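INSIG protein homolog (Mycobacterium vanbaalenii PYR-1, PDB 4XU6) binds diacylglycerol as a membrane-embedded homotrimer and is a mycobacterial homologue of the sterol-sensing Insig proteins. Local coordinates at residues A85-G88 against T89-T93; G128-I131 against A132-P136; I140-Q144 against L145-A149. One frame throughout, in Å; residues are numbered along the deposited sequence.

Contact 1: A85-G88 against T89-T93; sequences AVVG and TYVTT. With TDA (N-tridecanoic acid), chain E.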
ATOM      1  N   ALA A  85       0.248  -6.172  -7.214  1.00 20.60           N
ATOM      2  CA  ALA A  85       1.068  -5.976  -6.014  1.00 20.68           C
ATOM      3  C   ALA A  85       2.554  -6.016  -6.365  1.00 20.35           C
ATOM      4  O   ALA A  85       3.338  -5.208  -5.869  1.00 20.38           O
ATOM      5  CB  ALA A  85       0.742  -7.030  -4.951  1.00 21.82           C
ATOM      6  N   VAL A  86       2.938  -6.963  -7.216  1.00 20.40           N
ATOM      7  CA  VAL A  86       4.344  -7.097  -7.616  1.00 19.34           C
ATOM      8  C   VAL A  86       4.786  -5.914  -8.483  1.00 19.10           C
ATOM      9  O   VAL A  86       5.846  -5.331  -8.270  1.00 20.12           O
ATOM     10  CB  VAL A  86       4.602  -8.439  -8.351  1.00 20.53           C
ATOM     11  CG1 VAL A  86       6.038  -8.478  -8.901  1.00 22.92           C
ATOM     12  CG2 VAL A  86       4.389  -9.602  -7.387  1.00 19.69           C
ATOM     13  N   VAL A  87       3.955  -5.537  -9.445  1.00 21.83           N
ATOM     14  CA  VAL A  87       4.283  -4.377 -10.266  1.00 21.50           C
ATOM     15  C   VAL A  87       4.316  -3.083  -9.444  1.00 18.92           C
ATOM     16  O   VAL A  87       5.213  -2.271  -9.612  1.00 20.06           O
ATOM     17  CB  VAL A  87       3.334  -4.224 -11.462  1.00 26.50           C
ATOM     18  CG1 VAL A  87       3.626  -2.922 -12.202  1.00 28.55           C
ATOM     19  CG2 VAL A  87       3.503  -5.407 -12.413  1.00 25.91           C
ATOM     20  N   GLY A  88       3.350  -2.898  -8.548  1.00 20.89           N
ATOM     21  CA  GLY A  88       3.351  -1.711  -7.706  1.00 19.72           C
ATOM     22  C   GLY A  88       4.578  -1.660  -6.819  1.00 19.39           C
ATOM     23  O   GLY A  88       5.159  -0.599  -6.610  1.00 21.13           O
ATOM     24  N   THR A  89       4.988  -2.814  -6.301  1.00 19.33           N
ATOM     25  CA  THR A  89       6.167  -2.871  -5.437  1.00 19.16           C
ATOM     26  C   THR A  89       7.425  -2.570  -6.245  1.00 18.57           C
ATOM     27  O   THR A  89       8.309  -1.842  -5.802  1.00 19.71           O
ATOM     28  CB  THR A  89       6.286  -4.256  -4.767  1.00 21.05           C
ATOM     29  OG1 THR A  89       5.106  -4.511  -3.993  1.00 21.59           O
ATOM     30  CG2 THR A  89       7.496  -4.312  -3.850  1.00 24.61           C
ATOM     31  N   TYR A  90       7.491  -3.147  -7.439  1.00 19.54           N
ATOM     32  CA  TYR A  90       8.609  -2.942  -8.360  1.00 18.15           C
ATOM     33  C   TYR A  90       8.783  -1.446  -8.674  1.00 18.40           C
ATOM     34  O   TYR A  90       9.882  -0.879  -8.502  1.00 19.41           O
ATOM     35  CB  TYR A  90       8.306  -3.741  -9.634  1.00 18.88           C
ATOM     36  CG  TYR A  90       9.461  -4.023 -10.586  1.00 21.40           C
ATOM     37  CD1 TYR A  90      10.628  -3.266 -10.578  1.00 24.79           C
ATOM     38  CD2 TYR A  90       9.355  -5.056 -11.512  1.00 27.03           C
ATOM     39  CE1 TYR A  90      11.670  -3.544 -11.477  1.00 27.24           C
ATOM     40  CE2 TYR A  90      10.379  -5.337 -12.398  1.00 26.60           C
ATOM     41  CZ  TYR A  90      11.520  -4.585 -12.378  1.00 26.12           C
ATOM     42  OH  TYR A  90      12.518  -4.885 -13.281  1.00 29.27           O
ATOM     43  N   VAL A  91       7.712  -0.785  -9.114  1.00 21.20           N
ATOM     44  CA  VAL A  91       7.842   0.637  -9.456  1.00 20.30           C
ATOM     45  C   VAL A  91       8.098   1.504  -8.226  1.00 22.25           C
ATOM     46  O   VAL A  91       8.754   2.538  -8.323  1.00 20.42           O
ATOM     47  CB  VAL A  91       6.647   1.185 -10.292  1.00 20.17           C
ATOM     48  CG1 VAL A  91       6.542   0.437 -11.625  1.00 20.93           C
ATOM     49  CG2 VAL A  91       5.332   1.107  -9.514  1.00 20.92           C
ATOM     50  N   THR A  92       7.606   1.078  -7.065  1.00 21.78           N
ATOM     51  CA  THR A  92       7.882   1.819  -5.832  1.00 22.13           C
ATOM     52  C   THR A  92       9.379   1.826  -5.531  1.00 22.00           C
ATOM     53  O   THR A  92       9.919   2.834  -5.067  1.00 20.46           O
ATOM     54  CB  THR A  92       7.108   1.241  -4.618  1.00 22.40           C
ATOM     55  OG1 THR A  92       5.699   1.400  -4.827  1.00 22.24           O
ATOM     56  CG2 THR A  92       7.502   1.962  -3.320  1.00 24.00           C
ATOM     57  N   THR A  93      10.056   0.712  -5.798  1.00 19.91           N
ATOM     58  CA  THR A  93      11.497   0.672  -5.547  1.00 22.00           C
ATOM     59  C   THR A  93      12.223   1.692  -6.409  1.00 22.50           C
ATOM     60  O   THR A  93      13.223   2.245  -5.993  1.00 21.87           O
ATOM     61  CB  THR A  93      12.127  -0.727  -5.744  1.00 23.42           C
ATOM     62  OG1 THR A  93      12.005  -1.139  -7.109  1.00 22.31           O
ATOM     63  CG2 THR A  93      11.468  -1.751  -4.824  1.00 20.82           C
TER
HETATM   64  O21 TDA E 304      15.661  -4.991 -10.560  1.00 38.27           O
HETATM   65  O22 TDA E 304      16.950  -5.631 -12.389  1.00 39.98           O
HETATM   66  C21 TDA E 304      15.948  -5.850 -11.707  1.00 32.23           C
HETATM   67  C22 TDA E 304      15.000  -6.945 -12.099  1.00 27.69           C
HETATM   68  C23 TDA E 304      14.014  -7.266 -10.973  1.00 27.84           C
HETATM   69  C24 TDA E 304      12.949  -8.262 -11.435  1.00 28.30           C
HETATM   70  C25 TDA E 304      12.031  -8.671 -10.281  1.00 25.32           C
HETATM   71  C26 TDA E 304      10.944  -9.645 -10.724  1.00 31.04           C
HETATM   72  C27 TDA E 304       9.970  -8.902 -11.626  1.00 30.30           C
HETATM   73  C28 TDA E 304       8.833  -9.783 -12.091  1.00 35.45           C
HETATM   74  C29 TDA E 304       7.994  -9.026 -13.108  1.00 34.42           C
HETATM   75  C30 TDA E 304       6.830  -9.910 -13.515  1.00 32.27           C
HETATM   76  C31 TDA E 304       5.887 -10.099 -12.337  1.00 34.74           C
HETATM   77  C32 TDA E 304       4.617 -10.822 -12.769  1.00 34.82           C
HETATM   78  C33 TDA E 304       3.955 -11.516 -11.586  1.00 34.63           C

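Contact 2: G128-I131 against A132-P136; sequences GVVI and AVIGP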
ATOM      1  N   GLY A 128       8.882 -18.753  -3.984  1.00 23.89           N
ATOM      2  CA  GLY A 128       9.386 -17.435  -3.629  1.00 23.17           C
ATOM      3  C   GLY A 128      10.836 -17.448  -3.162  1.00 27.38           C
ATOM      4  O   GLY A 128      11.634 -16.618  -3.590  1.00 21.85           O
ATOM      5  N   VAL A 129      11.187 -18.397  -2.298  1.00 27.13           N
ATOM      6  CA  VAL A 129      12.558 -18.490  -1.797  1.00 25.43           C
ATOM      7  C   VAL A 129      13.549 -18.850  -2.910  1.00 24.91           C
ATOM      8  O   VAL A 129      14.649 -18.296  -2.974  1.00 26.78           O
ATOM      9  CB  VAL A 129      12.688 -19.518  -0.634  1.00 25.50           C
ATOM     10  CG1 VAL A 129      14.157 -19.770  -0.301  1.00 31.80           C
ATOM     11  CG2 VAL A 129      11.962 -19.017   0.601  1.00 30.31           C
ATOM     12  N   VAL A 130      13.156 -19.780  -3.775  1.00 26.66           N
ATOM     13  CA  VAL A 130      14.005 -20.197  -4.893  1.00 27.94           C
ATOM     14  C   VAL A 130      14.480 -19.006  -5.747  1.00 27.19           C
ATOM     15  O   VAL A 130      15.675 -18.847  -5.990  1.00 24.79           O
ATOM     16  CB  VAL A 130      13.300 -21.254  -5.777  1.00 30.47           C
ATOM     17  CG1 VAL A 130      14.102 -21.526  -7.042  1.00 32.22           C
ATOM     18  CG2 VAL A 130      13.088 -22.553  -4.990  1.00 28.17           C
ATOM     19  N   ILE A 131      13.543 -18.162  -6.171  1.00 24.94           N
ATOM     20  CA  ILE A 131      13.873 -17.011  -7.014  1.00 24.54           C
ATOM     21  C   ILE A 131      14.447 -15.831  -6.204  1.00 24.55           C
ATOM     22  O   ILE A 131      15.222 -15.024  -6.727  1.00 24.36           O
ATOM     23  CB  ILE A 131      12.656 -16.596  -7.896  1.00 21.91           C
ATOM     24  CG1 ILE A 131      13.079 -15.590  -8.980  1.00 24.22           C
ATOM     25  CG2 ILE A 131      11.519 -16.050  -7.031  1.00 24.57           C
ATOM     26  CD1 ILE A 131      13.984 -16.193 -10.040  1.00 27.92           C
ATOM     27  N   ALA A 132      14.116 -15.748  -4.915  1.00 23.27           N
ATOM     28  CA  ALA A 132      14.728 -14.723  -4.061  1.00 23.09           C
ATOM     29  C   ALA A 132      16.223 -14.976  -3.910  1.00 24.38           C
ATOM     30  O   ALA A 132      16.973 -14.078  -3.529  1.00 25.78           O
ATOM     31  CB  ALA A 132      14.065 -14.676  -2.680  1.00 24.29           C
ATOM     32  N   VAL A 133      16.647 -16.209  -4.181  1.00 23.92           N
ATOM     33  CA  VAL A 133      18.074 -16.534  -4.176  1.00 26.63           C
ATOM     34  C   VAL A 133      18.655 -16.429  -5.589  1.00 26.01           C
ATOM     35  O   VAL A 133      19.654 -15.747  -5.809  1.00 27.62           O
ATOM     36  CB  VAL A 133      18.343 -17.950  -3.610  1.00 32.46           C
ATOM     37  CG1 VAL A 133      19.794 -18.349  -3.859  1.00 32.50           C
ATOM     38  CG2 VAL A 133      18.016 -18.000  -2.117  1.00 29.83           C
ATOM     39  N   ILE A 134      18.009 -17.094  -6.542  1.00 26.85           N
ATOM     40  CA  ILE A 134      18.487 -17.129  -7.924  1.00 27.93           C
ATOM     41  C   ILE A 134      18.466 -15.758  -8.614  1.00 29.88           C
ATOM     42  O   ILE A 134      19.424 -15.389  -9.294  1.00 26.96           O
ATOM     43  CB  ILE A 134      17.689 -18.154  -8.757  1.00 26.67           C
ATOM     44  CG1 ILE A 134      18.000 -19.576  -8.280  1.00 33.77           C
ATOM     45  CG2 ILE A 134      17.992 -18.029 -10.253  1.00 27.83           C
ATOM     46  CD1 ILE A 134      17.156 -20.643  -8.970  1.00 32.36           C
ATOM     47  N   GLY A 135      17.374 -15.015  -8.452  1.00 27.38           N
ATOM     48  CA  GLY A 135      17.272 -13.683  -9.034  1.00 24.74           C
ATOM     49  C   GLY A 135      18.428 -12.766  -8.682  1.00 25.13           C
ATOM     50  O   GLY A 135      19.133 -12.279  -9.568  1.00 24.59           O
ATOM     51  N   PRO A 136      18.635 -12.512  -7.381  1.00 25.66           N
ATOM     52  CA  PRO A 136      19.765 -11.664  -6.990  1.00 27.73           C
ATOM     53  C   PRO A 136      21.133 -12.235  -7.391  1.00 28.79           C
ATOM     54  O   PRO A 136      22.037 -11.462  -7.702  1.00 26.45           O
ATOM     55  CB  PRO A 136      19.642 -11.606  -5.465  1.00 26.88           C
ATOM     56  CG  PRO A 136      18.169 -11.757  -5.220  1.00 25.56           C
ATOM     57  CD  PRO A 136      17.722 -12.768  -6.253  1.00 24.93           C
TER

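Contact 3: I140-Q144 against L145-A149; sequences IALVQ and LGVFA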
ATOM      1  N   ILE A 140      23.866 -10.239  -9.509  1.00 26.16           N
ATOM      2  CA  ILE A 140      25.202  -9.993  -8.975  1.00 27.84           C
ATOM      3  C   ILE A 140      26.273 -10.387 -10.003  1.00 27.64           C
ATOM      4  O   ILE A 140      27.253  -9.661 -10.201  1.00 28.55           O
ATOM      5  CB  ILE A 140      25.417 -10.730  -7.631  1.00 29.95           C
ATOM      6  CG1 ILE A 140      24.650 -10.023  -6.505  1.00 26.56           C
ATOM      7  CG2 ILE A 140      26.904 -10.820  -7.279  1.00 33.04           C
ATOM      8  CD1 ILE A 140      24.386 -10.919  -5.282  1.00 30.06           C
ATOM      9  N   ALA A 141      26.070 -11.522 -10.666  1.00 29.43           N
ATOM     10  CA  ALA A 141      26.995 -11.967 -11.710  1.00 32.21           C
ATOM     11  C   ALA A 141      27.019 -11.001 -12.895  1.00 31.49           C
ATOM     12  O   ALA A 141      28.085 -10.684 -13.421  1.00 30.53           O
ATOM     13  CB  ALA A 141      26.633 -13.369 -12.186  1.00 29.59           C
ATOM     14  N   LEU A 142      25.840 -10.557 -13.331  1.00 29.38           N
ATOM     15  CA  LEU A 142      25.740  -9.619 -14.450  1.00 29.14           C
ATOM     16  C   LEU A 142      26.409  -8.283 -14.138  1.00 32.16           C
ATOM     17  O   LEU A 142      27.068  -7.688 -14.994  1.00 31.21           O
ATOM     18  CB  LEU A 142      24.272  -9.417 -14.864  1.00 29.39           C
ATOM     19  CG  LEU A 142      23.616 -10.576 -15.619  1.00 31.69           C
ATOM     20  CD1 LEU A 142      22.120 -10.376 -15.726  1.00 30.03           C
ATOM     21  CD2 LEU A 142      24.208 -10.747 -17.008  1.00 31.91           C
ATOM     22  N   VAL A 143      26.244  -7.811 -12.907  1.00 29.16           N
ATOM     23  CA  VAL A 143      26.892  -6.584 -12.471  1.00 27.40           C
ATOM     24  C   VAL A 143      28.420  -6.731 -12.406  1.00 32.06           C
ATOM     25  O   VAL A 143      29.151  -5.834 -12.830  1.00 31.61           O
ATOM     26  CB  VAL A 143      26.327  -6.099 -11.114  1.00 29.66           C
ATOM     27  CG1 VAL A 143      27.212  -5.029 -10.510  1.00 32.06           C
ATOM     28  CG2 VAL A 143      24.894  -5.579 -11.296  1.00 27.85           C
ATOM     29  N   GLN A 144      28.905  -7.859 -11.893  1.00 31.36           N
ATOM     30  CA  GLN A 144      30.354  -8.082 -11.857  1.00 36.77           C
ATOM     31  C   GLN A 144      30.926  -8.166 -13.279  1.00 37.21           C
ATOM     32  O   GLN A 144      32.082  -7.807 -13.516  1.00 36.74           O
ATOM     33  CB  GLN A 144      30.715  -9.334 -11.041  1.00 39.69           C
ATOM     34  CG  GLN A 144      32.228  -9.555 -10.880  1.00 50.19           C
ATOM     35  CD  GLN A 144      32.951  -8.366 -10.245  1.00 58.34           C
ATOM     36  OE1 GLN A 144      32.403  -7.669  -9.389  1.00 61.35           O
ATOM     37  NE2 GLN A 144      34.194  -8.133 -10.670  1.00 59.93           N
ATOM     38  N   LEU A 145      30.105  -8.618 -14.224  1.00 34.67           N
ATOM     39  CA  LEU A 145      30.504  -8.676 -15.631  1.00 36.15           C
ATOM     40  C   LEU A 145      30.439  -7.314 -16.328  1.00 37.65           C
ATOM     41  O   LEU A 145      30.857  -7.187 -17.479  1.00 36.43           O
ATOM     42  CB  LEU A 145      29.655  -9.689 -16.400  1.00 34.08           C
ATOM     43  CG  LEU A 145      29.904 -11.173 -16.119  1.00 38.69           C
ATOM     44  CD1 LEU A 145      28.829 -12.031 -16.777  1.00 39.12           C
ATOM     45  CD2 LEU A 145      31.287 -11.589 -16.599  1.00 39.92           C
ATOM     46  N   GLY A 146      29.903  -6.308 -15.641  1.00 31.85           N
ATOM     47  CA  GLY A 146      29.853  -4.957 -16.178  1.00 34.16           C
ATOM     48  C   GLY A 146      28.684  -4.704 -17.120  1.00 33.31           C
ATOM     49  O   GLY A 146      28.654  -3.706 -17.843  1.00 33.25           O
ATOM     50  N   VAL A 147      27.706  -5.603 -17.100  1.00 30.85           N
ATOM     51  CA  VAL A 147      26.555  -5.516 -17.998  1.00 30.90           C
ATOM     52  C   VAL A 147      25.643  -4.333 -17.642  1.00 33.56           C
ATOM     53  O   VAL A 147      25.143  -3.621 -18.525  1.00 30.49           O
ATOM     54  CB  VAL A 147      25.751  -6.838 -17.992  1.00 33.79           C
ATOM     55  CG1 VAL A 147      24.462  -6.697 -18.781  1.00 31.44           C
ATOM     56  CG2 VAL A 147      26.591  -7.974 -18.556  1.00 33.95           C
ATOM     57  N   PHE A 148      25.425  -4.137 -16.343  1.00 30.17           N
ATOM     58  CA  PHE A 148      24.720  -2.965 -15.844  1.00 26.66           C
ATOM     59  C   PHE A 148      25.195  -2.684 -14.429  1.00 26.33           C
ATOM     60  O   PHE A 148      25.980  -3.454 -13.878  1.00 27.58           O
ATOM     61  CB  PHE A 148      23.188  -3.146 -15.916  1.00 26.98           C
ATOM     62  CG  PHE A 148      22.615  -4.137 -14.913  1.00 27.86           C
ATOM     63  CD1 PHE A 148      22.729  -5.503 -15.124  1.00 27.95           C
ATOM     64  CD2 PHE A 148      21.914  -3.690 -13.795  1.00 29.97           C
ATOM     65  CE1 PHE A 148      22.184  -6.421 -14.219  1.00 32.98           C
ATOM     66  CE2 PHE A 148      21.364  -4.595 -12.881  1.00 29.88           C
ATOM     67  CZ  PHE A 148      21.504  -5.961 -13.093  1.00 27.84           C
ATOM     68  N   ALA A 149      24.751  -1.581 -13.841  1.00 24.89           N
ATOM     69  CA  ALA A 149      25.107  -1.293 -12.460  1.00 26.88           C
ATOM     70  C   ALA A 149      23.928  -0.671 -11.727  1.00 26.27           C
ATOM     71  O   ALA A 149      23.052  -0.074 -12.355  1.00 28.31           O
ATOM     72  CB  ALA A 149      26.319  -0.368 -12.397  1.00 28.77           C
TER
HETATM   73  O   HOH W   1      28.563  -3.288 -13.200  1.00 32.43           O

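Contact 1: A85-G88 against T89-T93
Thr-89 and Ala-85 make the tight end of this helical turn. The carbonyl O of Ala-85 is gripped twice by the same residue: Thr-89 N lies 2.9 Å from it and Thr-89 OG1 only 2.7 Å, and the two donors come at opposite faces of the carbonyl plane. The hydroxyl can do this because OG1 sits beside the backbone N (chi1 -59°), from where it folds back on the preceding turn. Thr-92 repeats the device on Gly-88, with its OG1 2.7 Å from Gly-88 O and its own N-H joining from the other face of that plane. Such back-bonding is a common way to accommodate threonine in a transmembrane helix, here helix 76-96: each hydroxyl hydrogen is spent on a carbonyl of its own helix, within the membrane. The valine side is looser. Val-87 CG1 and Val-91 CG1 stand 4.5 Å apart, a grazing approach, although the backbone bond from Val-91 N to Val-87 O is nearly straight (172°). Val-91 also packs on Pro-103 of the second subunit, and Thr-92 on Leu-107 of that subunit. One turn apart, Val-86 and Tyr-90 face the acyl chain of the bound tridecanoic acid. Val-86 CG1 meets C31, near the chain's methyl end, at 3.8 Å. Tyr-90 lies obliquely along the middle, its CE2 3.7 Å from C27, while Tyr-90 OH approaches C22, next to the carboxyl carbon, at 3.4 Å. His-26, a diacylglycerol-binding residue, sets its ring edge-to-face with Tyr-90 and hydrogen-bonds Thr-93 OG1.

Contact 2: G128-I131 against A132-P136
Val-130 O takes two N-H groups from the next turn, and they hold it unequally. Ile-134 N lies 3.0 Å away, in the carbonyl plane and nearly straight on its hydrogen (169°), whereas Val-133 N makes only a weak bond to Val-130 O at 3.3 Å. Val-133 N is itself shared, for its other bond, to Val-129 O, is weak as well. This splitting is consistent with a proline kink in transmembrane helix 122-144. Pro-136 has no N-H to return to the preceding turn, so the regular run of backbone bonds is broken at its nitrogen, and the helix bends there. On the N-terminal side the pattern is still regular, with Ala-132 N bonded to Gly-128 O at 2.9 Å. The last such bond before the proline, from Gly-135 N to Ile-131 O, is short at 2.8 Å.

The side chains divide between two surroundings. Val-130 and Ile-134 lie side by side and point the same way, and CG1 of Val-130 touches CD1 of Ile-134 at 3.7 Å. Ile-134 has CG1 beside its backbone N (chi1 -68°), which turns the extended chain back along the helix toward the valine. This pair is exposed on the protein's outer surface, and Ile-134 also touches a bound tridecanoic acid. Ile-131, by contrast, is buried against Tyr-168 and Phe-171 of helix 164-184, where Pro-136 also meets Tyr-168. The proline ring carbon stands where the amide hydrogen would have been: Pro-136 CD lies 3.1 Å from Ala-132 O, the carbonyl that an N-H would have bonded, and 3.4 Å from Ile-131 O.

Contact 3: I140-Q144 against L145-A149
With chi1 of Val-143 at 167°, CG2 stands beside the backbone N, and chi1 of Phe-148 at 71° brings the ring face to that methyl. CG2 of Val-143 consequently lies over one face of the Phe-148 ring, 4.0 Å from its centroid and offset toward the rim, a CH-pi contact in which the two side chains cross at about a right angle. Leu-142 CB adds an oblique approach to Phe-148 CE1 at 3.7 Å. Between helix and strand the chain closes in a textbook Schellman motif. Gly-146 takes positive phi, a conformation that suits glycine, and two N-H groups reach back: Val-147 N to Leu-142 O at 3.0 Å, and Gly-146 N to Val-143 O at 2.9 Å. The second donor stands well above the carbonyl plane of Val-143. The hydrophobic pairing common to this cap is present too, since Leu-142 CD2 meets Val-147 CG2 at 4.0 Å, and both residues touch Trp-48 of helix 48-64. From there residues 148-150 run as a strand beside 32-34, with Ala-149 bonded through its backbone to Val-33. A water bridges helix end and strand, donating to Val-143 O at 2.6 Å and to Phe-148 O at 2.7 Å. Two carbonyls of the last turn are thus satisfied, Leu-142 O by Val-147 N and Val-143 O by both Gly-146 N and the water, while the CH-pi contact of Val-143 with Phe-148 joins that turn to the start of the strand, just ahead of the diacylglycerol-binding Tyr-150.

How the contacts relate
Contact 1 comes first along the chain, on helix 76-96; contacts 2 and 3 follow in order, both drawing on helix 122-144, the latter at its end where the chain turns into strand 148-150. The centres of contacts 1 and 2 are about 17 Å apart, on opposite sides of the chain's centre, and those of 2 and 3 are again about 17 Å apart; the centres of contacts 1 and 3 are about 22 Å apart. Contact 1 supplies Val-86 and Tyr-90 to one tridecanoic acid pocket, whereas Ile-134 and Leu-142 place contacts 2 and 3 at a second. Residues of a regular turn, a kinked turn and a helix end thus contribute to two neighbouring lipid pockets.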